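Local coordinates for protein methyltransferase (Thermus thermophilus, PDB 3TMA) that methylates the exocyclic N2 of guanosine 6 in tRNA(Phe), using S-adenosyl-L-methionine as methyl donor and pairing a THUMP domain with a Rossmann-fold catalytic domain, at residues M20-T25 and E36-L41; G29-L34 and A47-R52; G92-A97 and E161-G166; F112-R117 and R131-A136. One frame throughout, in Å; residues are numbered along the deposited sequence.

Contact 1: M20-T25 and E36-L41; sequences MWLEAT and EELSAL
L38 reaches from helix 31-41 to strand 21-25 and lays its forked end against two residues of the strand, L22 and A24. Every touch between the two segments is apolar. The CD2 methyl of L38 meets CD2 of L22 at 4.1 Å, the two leucine side chains slanting across one another. The other branch, CD1, lies 4.1 Å from CB of A24, so one isobutyl group spans two successive inward-facing positions of the strand. L22 helps by carrying its CG anti to the backbone N (chi1 167°), and from there CD2 extends toward the helix.

All three residues are buried. Helix 31-41 lies on one face of the mixed, largely antiparallel sheet of the N-terminal half, in which strand 21-25 is flanked by strands 55-59 and 76-84; this part probably belongs to the ferredoxin-like region that accompanies the THUMP domain. V56 and L70 also pack on L38, while Y42 lies against L22 and L76 against A24.

Polar interactions belong to the surroundings of this apolar patch. E23, between the two inward residues, points away from the helix, and its carboxylate forms salt bridges to R57 through OE1 and to R159 through OE2. On the helix, the carboxylate of E37 accepts hydrogen bonds from the backbone N of R71 and of L72, which ties the helix to the loop leading into strand 76-84.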
loop_
_atom_site.group_PDB
_atom_site.type_symbol
_atom_site.label_atom_id
_atom_site.label_comp_id
_atom_site.label_asym_id
_atom_site.label_seq_id
_atom_site.Cartn_x
_atom_site.Cartn_y
_atom_site.Cartn_z
ATOM N N MET A 20 16.929 16.478 6.978
ATOM C CA MET A 20 16.431 15.129 7.190
ATOM C C MET A 20 15.192 14.891 6.321
ATOM O O MET A 20 14.524 15.849 5.941
ATOM C CB MET A 20 16.107 14.905 8.683
ATOM C CG MET A 20 17.293 15.192 9.665
ATOM S SD MET A 20 16.939 14.497 11.311
ATOM C CE MET A 20 15.142 14.707 11.428
ATOM N N TRP A 21 14.872 13.622 6.063
ATOM C CA TRP A 21 13.774 13.270 5.132
ATOM C C TRP A 21 13.031 12.075 5.670
ATOM O O TRP A 21 13.647 11.093 6.083
ATOM C CB TRP A 21 14.329 12.938 3.735
ATOM C CG TRP A 21 15.111 14.086 3.096
ATOM C CD1 TRP A 21 16.405 14.484 3.401
ATOM C CD2 TRP A 21 14.626 15.021 2.106
ATOM N NE1 TRP A 21 16.736 15.617 2.643
ATOM C CE2 TRP A 21 15.659 15.962 1.864
ATOM C CE3 TRP A 21 13.421 15.145 1.392
ATOM C CZ2 TRP A 21 15.538 16.977 0.893
ATOM C CZ3 TRP A 21 13.301 16.161 0.433
ATOM C CH2 TRP A 21 14.349 17.074 0.208
ATOM N N LEU A 22 11.709 12.151 5.704
ATOM C CA LEU A 22 10.923 10.974 5.947
ATOM C C LEU A 22 10.682 10.360 4.576
ATOM O O LEU A 22 10.150 11.032 3.677
ATOM C CB LEU A 22 9.619 11.372 6.629
ATOM C CG LEU A 22 8.551 10.291 6.668
ATOM C CD1 LEU A 22 8.982 9.087 7.525
ATOM C CD2 LEU A 22 7.268 10.923 7.196
ATOM N N GLU A 23 11.054 9.090 4.397
ATOM C CA GLU A 23 10.650 8.380 3.186
ATOM C C GLU A 23 9.567 7.320 3.455
ATOM O O GLU A 23 9.710 6.482 4.351
ATOM C CB GLU A 23 11.874 7.742 2.524
ATOM C CG GLU A 23 11.537 6.993 1.193
ATOM C CD GLU A 23 12.815 6.647 0.390
ATOM O OE1 GLU A 23 13.369 7.558 -0.284
ATOM O OE2 GLU A 23 13.283 5.470 0.456
ATOM N N ALA A 24 8.476 7.379 2.706
ATOM C CA ALA A 24 7.422 6.390 2.814
ATOM C C ALA A 24 7.372 5.554 1.526
ATOM O O ALA A 24 7.535 6.101 0.426
ATOM C CB ALA A 24 6.046 7.079 3.072
ATOM N N THR A 25 7.140 4.250 1.661
ATOM C CA THR A 25 7.037 3.393 0.489
ATOM C C THR A 25 5.609 2.878 0.333
ATOM O O THR A 25 4.873 2.715 1.313
ATOM C CB THR A 25 7.959 2.164 0.586
ATOM O OG1 THR A 25 7.578 1.404 1.725
ATOM C CG2 THR A 25 9.404 2.581 0.759
ATOM N N GLU A 36 -0.501 12.792 -1.599
ATOM C CA GLU A 36 -1.663 13.511 -1.045
ATOM C C GLU A 36 -1.880 13.252 0.447
ATOM O O GLU A 36 -2.210 14.195 1.209
ATOM C CB GLU A 36 -2.945 13.211 -1.826
ATOM C CG GLU A 36 -2.834 13.672 -3.272
ATOM C CD GLU A 36 -3.921 13.117 -4.208
ATOM O OE1 GLU A 36 -4.942 12.557 -3.737
ATOM O OE2 GLU A 36 -3.727 13.251 -5.441
ATOM N N GLU A 37 -1.818 11.975 0.848
ATOM C CA GLU A 37 -1.899 11.639 2.303
ATOM C C GLU A 37 -0.815 12.321 3.133
ATOM O O GLU A 37 -1.098 12.914 4.179
ATOM C CB GLU A 37 -1.859 10.114 2.534
ATOM C CG GLU A 37 -2.581 9.763 3.820
ATOM C CD GLU A 37 -2.573 8.271 4.161
ATOM O OE1 GLU A 37 -1.814 7.492 3.514
ATOM O OE2 GLU A 37 -3.306 7.895 5.109
ATOM N N LEU A 38 0.434 12.231 2.691
ATOM C CA LEU A 38 1.531 12.880 3.403
ATOM C C LEU A 38 1.381 14.396 3.491
ATOM O O LEU A 38 1.673 15.024 4.537
ATOM C CB LEU A 38 2.887 12.526 2.776
ATOM C CG LEU A 38 3.493 11.176 3.150
ATOM C CD1 LEU A 38 4.587 10.761 2.110
ATOM C CD2 LEU A 38 4.102 11.232 4.575
ATOM N N SER A 39 0.911 14.994 2.402
ATOM C CA SER A 39 0.819 16.444 2.305
ATOM C C SER A 39 -0.260 16.960 3.244
ATOM O O SER A 39 -0.158 18.050 3.770
ATOM C CB SER A 39 0.487 16.852 0.858
ATOM O OG SER A 39 0.585 18.250 0.695
ATOM N N ALA A 40 -1.317 16.176 3.431
ATOM C CA ALA A 40 -2.346 16.572 4.394
ATOM C C ALA A 40 -1.848 16.418 5.842
ATOM O O ALA A 40 -2.234 17.181 6.742
ATOM C CB ALA A 40 -3.635 15.786 4.161
ATOM N N LEU A 41 -0.952 15.458 6.057
ATOM C CA LEU A 41 -0.352 15.267 7.373
ATOM C C LEU A 41 0.722 16.342 7.650
ATOM O O LEU A 41 0.748 16.964 8.736
ATOM C CB LEU A 41 0.228 13.843 7.430
ATOM C CG LEU A 41 0.484 13.275 8.799
ATOM C CD1 LEU A 41 -0.839 13.302 9.554
ATOM C CD2 LEU A 41 1.064 11.882 8.673
#

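Contact 2: G29-L34 and A47-R52; sequences GLEDLL and AEVDAR
E31 lays the aliphatic part of its side chain against V49, CB of the glutamate standing 3.6 Å from CG1 of the valine, with the two side chains crossing at about a right angle. The contact joins the first turn of helix 31-41 to strand 48-50, which edges the sheet in the ferredoxin-like (NFLD) region, and L30 sits at the N-cap position of that helix. V49 is exposed, whereas E31 is buried.

Beyond V49 the glutamate chain passes along the strand backbone, its CG 3.8 Å from O of D50. A bend at chi2 (84°) folds the carboxylate back toward the start of the helix. There OE2 accepts a nearly straight hydrogen bond from G29 N at 3.0 Å, met on the syn side but 35° out of the carboxylate plane. The same oxygen takes a second backbone N-H, that of G54, so E31 links the turn before its own helix to the one that follows strand 48-50. Held between these peptide groups, the carboxylate probably stays ionised.

D50 turns its carboxylate away from the helix, to salt bridges with R55 and R57. At the far end of the contact one water completes the link: it donates to E31 OE1 at 2.6 Å and accepts from R52 N at 2.7 Å.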
loop_
_atom_site.group_PDB
_atom_site.type_symbol
_atom_site.label_atom_id
_atom_site.label_comp_id
_atom_site.label_asym_id
_atom_site.label_seq_id
_atom_site.Cartn_x
_atom_site.Cartn_y
_atom_site.Cartn_z
ATOM N N GLY A 29 3.213 2.974 -8.604
ATOM C CA GLY A 29 1.942 3.387 -9.230
ATOM C C GLY A 29 0.988 4.145 -8.308
ATOM O O GLY A 29 -0.012 4.725 -8.764
ATOM N N LEU A 30 1.241 4.089 -7.008
ATOM C CA LEU A 30 0.377 4.785 -6.032
ATOM C C LEU A 30 1.081 6.011 -5.399
ATOM O O LEU A 30 0.598 6.545 -4.405
ATOM C CB LEU A 30 -0.028 3.810 -4.908
ATOM C CG LEU A 30 -0.800 2.517 -5.254
ATOM C CD1 LEU A 30 -1.180 1.740 -3.945
ATOM C CD2 LEU A 30 -2.078 2.827 -6.060
ATOM N N GLU A 31 2.220 6.453 -5.947
ATOM C CA GLU A 31 2.983 7.591 -5.337
ATOM C C GLU A 31 2.156 8.855 -5.197
ATOM O O GLU A 31 2.258 9.545 -4.176
ATOM C CB GLU A 31 4.223 7.936 -6.178
ATOM C CG GLU A 31 5.177 6.776 -6.360
ATOM C CD GLU A 31 4.764 5.847 -7.543
ATOM O OE1 GLU A 31 3.777 6.146 -8.260
ATOM O OE2 GLU A 31 5.428 4.817 -7.731
ATOM N N ASP A 32 1.397 9.204 -6.250
ATOM C CA ASP A 32 0.598 10.415 -6.221
ATOM C C ASP A 32 -0.425 10.423 -5.085
ATOM O O ASP A 32 -0.610 11.448 -4.432
ATOM C CB ASP A 32 -0.074 10.724 -7.559
ATOM C CG ASP A 32 -0.916 9.566 -8.098
ATOM O OD1 ASP A 32 -0.964 8.444 -7.494
ATOM O OD2 ASP A 32 -1.514 9.782 -9.171
ATOM N N LEU A 33 -1.039 9.321 -4.773
ATOM C CA LEU A 33 -1.982 9.184 -3.648
ATOM C C LEU A 33 -1.248 9.234 -2.286
ATOM O O LEU A 33 -1.742 9.811 -1.334
ATOM C CB LEU A 33 -2.771 7.868 -3.760
ATOM C CG LEU A 33 -3.733 7.667 -4.939
ATOM C CD1 LEU A 33 -2.998 7.904 -6.277
ATOM C CD2 LEU A 33 -4.268 6.245 -4.902
ATOM N N LEU A 34 -0.151 8.569 -2.231
ATOM C CA LEU A 34 0.630 8.638 -1.001
ATOM C C LEU A 34 1.082 10.066 -0.748
ATOM O O LEU A 34 1.076 10.549 0.400
ATOM C CB LEU A 34 1.855 7.718 -1.126
ATOM C CG LEU A 34 2.787 7.806 0.090
ATOM C CD1 LEU A 34 2.066 7.416 1.380
ATOM C CD2 LEU A 34 4.003 6.910 -0.134
ATOM N N ALA A 47 8.412 18.343 -1.183
ATOM C CA ALA A 47 8.158 16.897 -1.334
ATOM C C ALA A 47 8.797 16.346 -2.613
ATOM O O ALA A 47 8.857 17.056 -3.645
ATOM C CB ALA A 47 6.669 16.594 -1.293
ATOM N N GLU A 48 9.287 15.099 -2.552
ATOM C CA GLU A 48 9.885 14.444 -3.717
ATOM C C GLU A 48 9.212 13.090 -3.970
ATOM O O GLU A 48 8.899 12.368 -3.015
ATOM C CB GLU A 48 11.376 14.229 -3.499
ATOM C CG GLU A 48 12.190 15.553 -3.335
ATOM C CD GLU A 48 13.703 15.293 -3.189
ATOM O OE1 GLU A 48 14.098 14.166 -2.805
ATOM O OE2 GLU A 48 14.492 16.227 -3.442
ATOM N N VAL A 49 8.965 12.781 -5.245
ATOM C CA VAL A 49 8.280 11.532 -5.680
ATOM C C VAL A 49 9.231 10.793 -6.616
ATOM O O VAL A 49 9.841 11.395 -7.505
ATOM C CB VAL A 49 6.965 11.869 -6.457
ATOM C CG1 VAL A 49 6.386 10.625 -7.158
ATOM C CG2 VAL A 49 5.925 12.472 -5.496
ATOM N N ASP A 50 9.433 9.506 -6.386
ATOM C CA ASP A 50 10.199 8.709 -7.354
ATOM C C ASP A 50 9.222 7.913 -8.219
ATOM O O ASP A 50 8.673 6.897 -7.782
ATOM C CB ASP A 50 11.179 7.753 -6.618
ATOM C CG ASP A 50 12.288 8.493 -5.857
ATOM O OD1 ASP A 50 12.568 9.693 -6.163
ATOM O OD2 ASP A 50 12.911 7.860 -4.966
ATOM N N ALA A 51 8.947 8.439 -9.413
ATOM C CA ALA A 51 7.919 7.910 -10.345
ATOM C C ALA A 51 8.188 6.440 -10.600
ATOM O O ALA A 51 9.341 6.061 -10.850
ATOM C CB ALA A 51 7.973 8.685 -11.716
ATOM N N ARG A 52 7.158 5.613 -10.424
ATOM C CA ARG A 52 7.236 4.186 -10.754
ATOM C C ARG A 52 8.072 3.364 -9.772
ATOM O O ARG A 52 8.305 2.156 -10.003
ATOM C CB ARG A 52 7.762 4.000 -12.197
ATOM C CG ARG A 52 6.746 4.507 -13.260
ATOM C CD ARG A 52 7.271 4.354 -14.722
ATOM N NE ARG A 52 8.503 5.108 -14.912
ATOM C CZ ARG A 52 8.540 6.403 -15.218
ATOM N NH1 ARG A 52 7.409 7.080 -15.387
ATOM N NH2 ARG A 52 9.708 7.020 -15.337
HETATM O O HOH W 1 4.581 6.191 -10.723
#

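Contact 3: G92-A97 and E161-G166; sequences GALERA and EEAFLG
Helix 92-97 and strand 162-166 run in roughly the same direction, their axes 33° apart and 10.0 Å from each other at closest approach, with the CA atoms of L94 and A163 and of A97 and L165 facing each other at 8.0 Å. Small and large residues interlock across this distance. L94 reaches out from the helix until its CD2 lies 3.6 Å from CB of A163, a close methyl-to-methyl meeting. Two residues along the strand, at the next position facing the helix, the roles are exchanged: L165 extends toward the helix and its CD1 comes within 4.2 Å of CB of A97. With CG beside the backbone N (chi1 -66°), L165 also puts its CD2 3.8 Å from the carbonyl O of L94, and the two leucines touch loosely between the alanines.

L83 of the adjoining strand 76-84 packs on both A97 and L165, and V129 of helix 126-141 closes on L94. F164 turns to the other face of the sheet, where it makes a cation-pi contact with R159. This is hydrophobic helix-on-sheet packing within the THUMP domain, whose alpha/beta core has helices 90-99 and 126-141 beside each other on the sheet.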
loop_
_atom_site.group_PDB
_atom_site.type_symbol
_atom_site.label_atom_id
_atom_site.label_comp_id
_atom_site.label_asym_id
_atom_site.label_seq_id
_atom_site.Cartn_x
_atom_site.Cartn_y
_atom_site.Cartn_z
ATOM N N GLY A 92 34.451 4.272 2.453
ATOM C CA GLY A 92 34.978 5.130 3.519
ATOM C C GLY A 92 34.062 6.327 3.776
ATOM O O GLY A 92 33.771 6.653 4.927
ATOM N N ALA A 93 33.549 6.932 2.711
ATOM C CA ALA A 93 32.687 8.096 2.871
ATOM C C ALA A 93 31.376 7.719 3.561
ATOM O O ALA A 93 30.914 8.448 4.435
ATOM C CB ALA A 93 32.435 8.764 1.544
ATOM N N LEU A 94 30.805 6.553 3.223
ATOM C CA LEU A 94 29.583 6.083 3.889
ATOM C C LEU A 94 29.819 5.823 5.369
ATOM O O LEU A 94 28.950 6.110 6.202
ATOM C CB LEU A 94 28.996 4.819 3.230
ATOM C CG LEU A 94 28.435 4.992 1.808
ATOM C CD1 LEU A 94 28.278 3.651 1.111
ATOM C CD2 LEU A 94 27.099 5.747 1.797
ATOM N N GLU A 95 30.946 5.176 5.681
ATOM C CA GLU A 95 31.279 4.857 7.074
ATOM C C GLU A 95 31.423 6.153 7.881
ATOM O O GLU A 95 30.827 6.277 8.957
ATOM C CB GLU A 95 32.588 4.065 7.114
ATOM C CG GLU A 95 33.006 3.600 8.484
ATOM C CD GLU A 95 34.520 3.318 8.556
ATOM O OE1 GLU A 95 35.108 2.962 7.498
ATOM O OE2 GLU A 95 35.124 3.519 9.653
ATOM N N ARG A 96 32.147 7.132 7.330
ATOM C CA ARG A 96 32.265 8.451 7.971
ATOM C C ARG A 96 30.936 9.197 8.130
ATOM O O ARG A 96 30.707 9.800 9.178
ATOM C CB ARG A 96 33.285 9.356 7.253
ATOM C CG ARG A 96 34.741 8.855 7.391
ATOM C CD ARG A 96 35.741 9.680 6.548
ATOM N NE ARG A 96 36.543 8.776 5.720
ATOM C CZ ARG A 96 36.568 8.796 4.392
ATOM N NH1 ARG A 96 35.922 9.746 3.709
ATOM N NH2 ARG A 96 37.289 7.900 3.751
ATOM N N ALA A 97 30.089 9.175 7.096
ATOM C CA ALA A 97 28.747 9.735 7.198
ATOM C C ALA A 97 27.933 9.067 8.311
ATOM O O ALA A 97 27.246 9.762 9.061
ATOM C CB ALA A 97 28.003 9.581 5.888
ATOM N N GLU A 161 24.281 8.733 -7.844
ATOM C CA GLU A 161 25.395 9.380 -7.170
ATOM C C GLU A 161 25.106 9.806 -5.715
ATOM O O GLU A 161 26.033 10.195 -5.002
ATOM C CB GLU A 161 25.891 10.600 -7.960
ATOM C CG GLU A 161 25.894 10.452 -9.495
ATOM N N GLU A 162 23.859 9.723 -5.256
ATOM C CA GLU A 162 23.570 10.106 -3.859
ATOM C C GLU A 162 23.359 8.931 -2.910
ATOM O O GLU A 162 22.884 7.873 -3.321
ATOM C CB GLU A 162 22.381 11.063 -3.760
ATOM C CG GLU A 162 21.306 10.829 -4.756
ATOM C CD GLU A 162 20.157 11.821 -4.636
ATOM O OE1 GLU A 162 19.183 11.639 -5.382
ATOM O OE2 GLU A 162 20.233 12.765 -3.808
ATOM N N ALA A 163 23.596 9.157 -1.630
ATOM C CA ALA A 163 23.329 8.139 -0.640
ATOM C C ALA A 163 22.507 8.734 0.516
ATOM O O ALA A 163 22.675 9.909 0.873
ATOM C CB ALA A 163 24.640 7.535 -0.144
ATOM N N PHE A 164 21.665 7.899 1.089
ATOM C CA PHE A 164 20.729 8.248 2.161
ATOM C C PHE A 164 21.028 7.293 3.296
ATOM O O PHE A 164 21.166 6.099 3.061
ATOM C CB PHE A 164 19.282 7.991 1.698
ATOM C CG PHE A 164 18.828 8.841 0.508
ATOM C CD1 PHE A 164 19.272 8.566 -0.778
ATOM C CD2 PHE A 164 17.892 9.857 0.684
ATOM C CE1 PHE A 164 18.848 9.342 -1.864
ATOM C CE2 PHE A 164 17.419 10.605 -0.403
ATOM C CZ PHE A 164 17.908 10.350 -1.668
ATOM N N LEU A 165 21.129 7.803 4.525
ATOM C CA LEU A 165 21.415 6.966 5.700
ATOM C C LEU A 165 20.446 7.322 6.796
ATOM O O LEU A 165 20.211 8.527 7.057
ATOM C CB LEU A 165 22.844 7.232 6.236
ATOM C CG LEU A 165 23.993 6.815 5.303
ATOM C CD1 LEU A 165 24.396 7.957 4.372
ATOM C CD2 LEU A 165 25.182 6.382 6.132
ATOM N N GLY A 166 19.922 6.301 7.475
ATOM C CA GLY A 166 18.974 6.534 8.582
ATOM C C GLY A 166 18.449 5.242 9.164
ATOM O O GLY A 166 19.133 4.228 9.144
#

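Contact 4: F112-R117 and R131-A136; sequences FRVEAR and RRVGEA
F112 has its CG between the backbone N and the carbonyl carbon (chi1 78°), from where the ring reaches helix 131-136. V114, two residues on, has CG1 anti to the backbone N, which leaves CG2 to face the same turn of the helix. Both groups converge on G134. The carbonyl O of G134 lies in the plane of the F112 ring, at its edge, 3.5 Å from CZ. V114 CG2 rests on the glycine backbone itself, 3.5 Å from G134 N and 3.6 Å from its CA, and also meets CG1 of V133 at 4.0 Å.

The absence of a side chain at G134 probably helps to allow this closeness: the CA atoms of V114 and G134 are only 5.8 Å apart, and the axes of strand and helix come within 8.0 Å while running nearly antiparallel, at 155°. V154 and V156 of strand 152-159 support F112 and V114 respectively, and L137 of the helix also packs on the ring.

R113 points away from the helix and folds along its own strand, its NE donating to V114 O at 3.3 Å from above the carbonyl plane; NH1 of the same guanidinium bonds to L147 O. Strand 112-119, helix 126-141 and strand 152-159 form a beta-alpha-beta unit with the two strands parallel and adjacent, and the packing of F112 and V114 on G134 joins the first strand to the crossover helix of this unit within the THUMP domain.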
loop_
_atom_site.group_PDB
_atom_site.type_symbol
_atom_site.label_atom_id
_atom_site.label_comp_id
_atom_site.label_asym_id
_atom_site.label_seq_id
_atom_site.Cartn_x
_atom_site.Cartn_y
_atom_site.Cartn_z
ATOM N N PHE A 112 20.872 -4.997 16.259
ATOM C CA PHE A 112 20.522 -4.276 15.013
ATOM C C PHE A 112 21.046 -5.005 13.789
ATOM O O PHE A 112 21.793 -6.028 13.912
ATOM C CB PHE A 112 21.019 -2.813 15.057
ATOM C CG PHE A 112 22.522 -2.665 14.771
ATOM C CD1 PHE A 112 23.463 -3.175 15.656
ATOM C CD2 PHE A 112 22.969 -2.092 13.589
ATOM C CE1 PHE A 112 24.866 -3.096 15.383
ATOM C CE2 PHE A 112 24.338 -1.947 13.319
ATOM C CZ PHE A 112 25.302 -2.473 14.219
ATOM N N ARG A 113 20.693 -4.494 12.600
ATOM C CA ARG A 113 21.418 -4.880 11.400
ATOM C C ARG A 113 21.371 -3.691 10.466
ATOM O O ARG A 113 20.602 -2.764 10.712
ATOM C CB ARG A 113 20.804 -6.126 10.741
ATOM C CG ARG A 113 19.437 -5.908 10.089
ATOM C CD ARG A 113 19.107 -7.113 9.197
ATOM N NE ARG A 113 19.957 -7.053 8.012
ATOM C CZ ARG A 113 20.158 -8.060 7.166
ATOM N NH1 ARG A 113 19.591 -9.249 7.383
ATOM N NH2 ARG A 113 20.973 -7.883 6.120
ATOM N N VAL A 114 22.200 -3.715 9.414
ATOM C CA VAL A 114 22.137 -2.725 8.333
ATOM C C VAL A 114 21.484 -3.416 7.115
ATOM O O VAL A 114 21.760 -4.592 6.827
ATOM C CB VAL A 114 23.538 -2.214 7.931
ATOM C CG1 VAL A 114 23.450 -1.130 6.831
ATOM C CG2 VAL A 114 24.308 -1.638 9.153
ATOM N N GLU A 115 20.554 -2.725 6.472
ATOM C CA GLU A 115 19.969 -3.191 5.220
ATOM C C GLU A 115 20.363 -2.150 4.179
ATOM O O GLU A 115 20.004 -0.963 4.304
ATOM C CB GLU A 115 18.451 -3.272 5.356
ATOM C CG GLU A 115 17.994 -4.452 6.215
ATOM C CD GLU A 115 16.464 -4.554 6.345
ATOM O OE1 GLU A 115 15.749 -3.670 5.817
ATOM O OE2 GLU A 115 15.989 -5.509 7.000
ATOM N N ALA A 116 21.199 -2.547 3.223
ATOM C CA ALA A 116 21.624 -1.588 2.189
ATOM C C ALA A 116 20.988 -1.933 0.861
ATOM O O ALA A 116 20.789 -3.099 0.558
ATOM C CB ALA A 116 23.150 -1.553 2.058
ATOM N N ARG A 117 20.638 -0.923 0.069
ATOM C CA ARG A 117 20.056 -1.163 -1.255
ATOM C C ARG A 117 20.772 -0.230 -2.214
ATOM O O ARG A 117 21.226 0.850 -1.814
ATOM C CB ARG A 117 18.563 -0.802 -1.251
ATOM C CG ARG A 117 17.682 -1.715 -0.422
ATOM C CD ARG A 117 16.223 -1.257 -0.507
ATOM N NE ARG A 117 15.348 -2.034 0.375
ATOM N N ARG A 131 28.456 -4.512 5.723
ATOM C CA ARG A 131 29.550 -4.893 6.610
ATOM C C ARG A 131 30.303 -3.675 7.117
ATOM O O ARG A 131 30.539 -3.546 8.318
ATOM C CB ARG A 131 30.512 -5.878 5.957
ATOM C CG ARG A 131 31.801 -6.070 6.760
ATOM C CD ARG A 131 32.492 -7.326 6.311
ATOM N NE ARG A 131 33.168 -7.164 5.035
ATOM C CZ ARG A 131 34.444 -6.810 4.918
ATOM N NH1 ARG A 131 35.013 -6.761 3.710
ATOM N NH2 ARG A 131 35.171 -6.566 6.015
ATOM N N ARG A 132 30.686 -2.776 6.206
ATOM C CA ARG A 132 31.495 -1.613 6.597
ATOM C C ARG A 132 30.728 -0.673 7.588
ATOM O O ARG A 132 31.230 -0.323 8.659
ATOM C CB ARG A 132 31.932 -0.829 5.355
ATOM C CG ARG A 132 32.670 0.506 5.693
ATOM C CD ARG A 132 34.172 0.257 5.993
ATOM N NE ARG A 132 34.821 -0.315 4.816
ATOM C CZ ARG A 132 35.653 0.363 4.032
ATOM N NH1 ARG A 132 35.971 1.624 4.327
ATOM N NH2 ARG A 132 36.143 -0.211 2.944
ATOM N N VAL A 133 29.488 -0.360 7.255
ATOM C CA VAL A 133 28.636 0.467 8.120
ATOM C C VAL A 133 28.293 -0.236 9.458
ATOM O O VAL A 133 28.537 0.319 10.506
ATOM C CB VAL A 133 27.401 0.972 7.374
ATOM C CG1 VAL A 133 26.379 1.667 8.356
ATOM C CG2 VAL A 133 27.845 1.983 6.256
ATOM N N GLY A 134 27.829 -1.479 9.395
ATOM C CA GLY A 134 27.510 -2.270 10.578
ATOM C C GLY A 134 28.659 -2.468 11.554
ATOM O O GLY A 134 28.467 -2.346 12.770
ATOM N N GLU A 135 29.851 -2.776 11.044
ATOM C CA GLU A 135 30.993 -2.967 11.931
ATOM C C GLU A 135 31.409 -1.657 12.569
ATOM O O GLU A 135 31.754 -1.666 13.744
ATOM C CB GLU A 135 32.189 -3.658 11.246
ATOM C CG GLU A 135 31.872 -5.126 10.909
ATOM C CD GLU A 135 33.021 -5.893 10.268
ATOM O OE1 GLU A 135 33.946 -5.273 9.653
ATOM O OE2 GLU A 135 32.977 -7.141 10.362
ATOM N N ALA A 136 31.254 -0.536 11.842
ATOM C CA ALA A 136 31.579 0.794 12.405
ATOM C C ALA A 136 30.608 1.134 13.540
ATOM O O ALA A 136 31.031 1.600 14.637
ATOM C CB ALA A 136 31.534 1.898 11.321
#

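All four contacts place a helix against the same seven-stranded sheet of the N-terminal half, and all lie away from the residues thought to bind S-adenosyl-L-methionine. Contacts 1 and 2 share helix 31-41; their centres are 10 Å apart, and they touch where L34 CD2 lies 3.7 Å from A24 O. Contacts 3 and 4 form a second pair, centres 11 Å apart, with contact 4 falling within the chain between the two segments of contact 3. Here E95 CG packs on A136 CB at 3.6 Å, and E95 and R132 form a long, weak ion pair. Between the pairs, the centres of contacts 1 and 3 are about 22 Å apart, those of 2 and 4 about 27 Å.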